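Long-range contact in Blr6230 protein (Bradyrhizobium diazoefficiens, PDB 5WCM), which is a zinc-dependent class B3 beta-lactamase, BJP-1, which probably hydrolyses beta-lactam antibiotics and can bind sulfonamide inhibitors at its active site: residues A[142-147]-A[193-198]. Numbering follows the deposited sequence.
Sequences ATPGHS and RATFAK. With ZN (zinc ion), chain C; ZN (zinc ion), chain E; 4NZ (4-nitrobenzenesulfonamide), chain I.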
loop_
_atom_site.group_PDB
_atom_site.type_symbol
_atom_site.label_atom_id
_atom_site.label_comp_id
_atom_site.label_asym_id
_atom_site.label_seq_id
_atom_site.Cartn_x
_atom_site.Cartn_y
_atom_site.Cartn_z
ATOM N N ALA A 142 -2.776 -0.731 -12.171
ATOM C CA ALA A 142 -3.310 -2.031 -11.826
ATOM C C ALA A 142 -2.168 -3.042 -11.723
ATOM O O ALA A 142 -1.554 -3.420 -12.728
ATOM C CB ALA A 142 -4.344 -2.475 -12.842
ATOM N N THR A 143 -1.882 -3.466 -10.493
ATOM C CA THR A 143 -0.828 -4.438 -10.201
ATOM C C THR A 143 -1.400 -5.578 -9.341
ATOM O O THR A 143 -0.945 -5.807 -8.223
ATOM C CB THR A 143 0.358 -3.755 -9.501
ATOM O OG1 THR A 143 -0.122 -2.957 -8.423
ATOM C CG2 THR A 143 1.108 -2.815 -10.449
ATOM N N PRO A 144 -2.371 -6.330 -9.890
ATOM C CA PRO A 144 -3.031 -7.380 -9.134
ATOM C C PRO A 144 -2.149 -8.596 -8.870
ATOM O O PRO A 144 -1.063 -8.769 -9.447
ATOM C CB PRO A 144 -4.209 -7.762 -10.035
ATOM C CG PRO A 144 -3.698 -7.484 -11.403
ATOM C CD PRO A 144 -2.932 -6.215 -11.248
ATOM N N GLY A 145 -2.645 -9.453 -7.988
ATOM C CA GLY A 145 -1.977 -10.683 -7.577
ATOM C C GLY A 145 -2.135 -10.833 -6.089
ATOM O O GLY A 145 -2.840 -11.714 -5.593
ATOM N N HIS A 146 -1.471 -9.942 -5.356
ATOM C CA HIS A 146 -1.561 -9.985 -3.899
ATOM C C HIS A 146 -3.009 -9.787 -3.438
ATOM O O HIS A 146 -3.427 -10.402 -2.456
ATOM C CB HIS A 146 -0.595 -8.979 -3.292
ATOM C CG HIS A 146 -0.574 -8.999 -1.803
ATOM N ND1 HIS A 146 0.217 -9.857 -1.074
ATOM C CD2 HIS A 146 -1.287 -8.286 -0.903
ATOM C CE1 HIS A 146 -0.010 -9.666 0.212
ATOM N NE2 HIS A 146 -0.909 -8.703 0.349
ATOM N N SER A 147 -3.742 -8.950 -4.166
ATOM C CA SER A 147 -5.197 -8.891 -4.067
ATOM C C SER A 147 -5.706 -8.694 -5.505
ATOM O O SER A 147 -4.945 -8.260 -6.366
ATOM C CB SER A 147 -5.674 -7.775 -3.126
ATOM O OG SER A 147 -5.493 -6.521 -3.744
ATOM N N ARG A 193 2.328 -12.802 -12.214
ATOM C CA ARG A 193 3.321 -12.792 -13.313
ATOM C C ARG A 193 3.356 -11.468 -14.045
ATOM O O ARG A 193 4.425 -10.903 -14.319
ATOM C CB ARG A 193 3.007 -13.841 -14.393
ATOM C CG ARG A 193 2.939 -15.284 -13.974
ATOM C CD ARG A 193 4.269 -15.756 -13.470
ATOM N NE ARG A 193 4.292 -17.208 -13.413
ATOM C CZ ARG A 193 5.280 -17.928 -12.893
ATOM N NH1 ARG A 193 6.340 -17.317 -12.403
ATOM N NH2 ARG A 193 5.210 -19.174 -12.868
ATOM N N ALA A 194 2.180 -11.019 -14.443
ATOM C CA ALA A 194 2.035 -9.739 -15.137
ATOM C C ALA A 194 2.550 -8.572 -14.295
ATOM O O ALA A 194 3.191 -7.653 -14.798
ATOM C CB ALA A 194 0.594 -9.487 -15.561
ATOM N N THR A 195 2.259 -8.617 -12.998
ATOM C CA THR A 195 2.646 -7.563 -12.078
ATOM C C THR A 195 4.156 -7.467 -11.883
ATOM O O THR A 195 4.703 -6.373 -11.901
ATOM C CB THR A 195 1.885 -7.713 -10.759
ATOM O OG1 THR A 195 0.551 -7.293 -11.012
ATOM C CG2 THR A 195 2.495 -6.871 -9.613
ATOM N N PHE A 196 4.820 -8.607 -11.732
ATOM C CA PHE A 196 6.280 -8.594 -11.605
ATOM C C PHE A 196 6.912 -7.960 -12.853
ATOM O O PHE A 196 7.798 -7.101 -12.759
ATOM C CB PHE A 196 6.876 -9.986 -11.392
ATOM C CG PHE A 196 6.316 -10.727 -10.217
ATOM C CD1 PHE A 196 6.084 -10.099 -8.995
ATOM C CD2 PHE A 196 6.084 -12.086 -10.316
ATOM C CE1 PHE A 196 5.564 -10.809 -7.926
ATOM C CE2 PHE A 196 5.587 -12.801 -9.254
ATOM C CZ PHE A 196 5.328 -12.167 -8.061
ATOM N N ALA A 197 6.453 -8.389 -14.026
ATOM C CA ALA A 197 6.952 -7.824 -15.289
ATOM C C ALA A 197 6.667 -6.320 -15.425
ATOM O O ALA A 197 7.553 -5.530 -15.789
ATOM C CB ALA A 197 6.384 -8.584 -16.475
ATOM N N LYS A 198 5.437 -5.938 -15.101
ATOM C CA LYS A 198 5.018 -4.538 -15.163
ATOM C C LYS A 198 5.882 -3.672 -14.232
ATOM O O LYS A 198 6.369 -2.607 -14.630
ATOM C CB LYS A 198 3.552 -4.405 -14.772
ATOM C CG LYS A 198 3.043 -2.980 -14.718
ATOM C CD LYS A 198 1.569 -2.971 -14.355
ATOM C CE LYS A 198 1.029 -1.584 -14.078
ATOM N NZ LYS A 198 1.182 -0.703 -15.258
HETATM ZN ZN ZN C . -1.819 -7.980 2.049
HETATM ZN ZN ZN E . 0.542 1.252 -15.286
HETATM S S 4NZ I . -0.077 -9.386 3.996
HETATM C C1 4NZ I . -2.178 -11.208 7.516
HETATM N N1 4NZ I . -0.623 -7.998 3.619
HETATM O O1 4NZ I . 1.287 -9.225 4.374
HETATM C C2 4NZ I . -2.703 -10.053 6.968
HETATM O O2 4NZ I . -0.342 -10.255 2.898
HETATM C C3 4NZ I . -2.064 -9.482 5.878
HETATM C C4 4NZ I . -0.914 -10.069 5.383
HETATM C C5 4NZ I . -0.412 -11.238 5.932
HETATM C C6 4NZ I . -1.059 -11.822 6.999
HETATM N N7 4NZ I . -2.754 -11.729 8.760
HETATM O O12 4NZ I . -3.641 -11.094 9.298
HETATM O O13 4NZ I . -2.323 -12.787 9.196
HETATM O O HOH W 1 -1.401 -7.774 3.947
#
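T195 reaches from helix 188-201 to the loop 142-147 and donates its hydroxyl to the backbone of P144, OG1 to O 2.7 Å. The bond arrives in the carbonyl plane on a lone pair, at a C=O...OG1 angle of 136°. OG1 sits beside its own backbone N (chi1 -74°) and also meets the carbonyl of D191, one turn back in the helix, so its single proton has to be shared between P144 O and D191 O.

The remaining touches across the contact are van der Waals. The methyl CG2 of T195 lies 3.8 Å from CB of T143, while T143 turns its own CG2 onto K198, 3.8 Å from CE, the two side chains crossing at about a right angle. T143 OG1 is hydrogen-bonded with S152 OG. K198 CE also passes 3.4 Å from A142 O.

Metal bonds flank the packing. K198, extended until a bend at chi4 (60°), puts NZ 2.1 Å from a zinc that E127 and H141 complete. H146 NE2 binds one of the two active-site zincs, shared with H70, H72, the sulfonamide N1 and a water; T173 O fixes its ND1. The loop thus carries the third zinc histidine of a metallo-beta-lactamase fold, packed against helix 188-201.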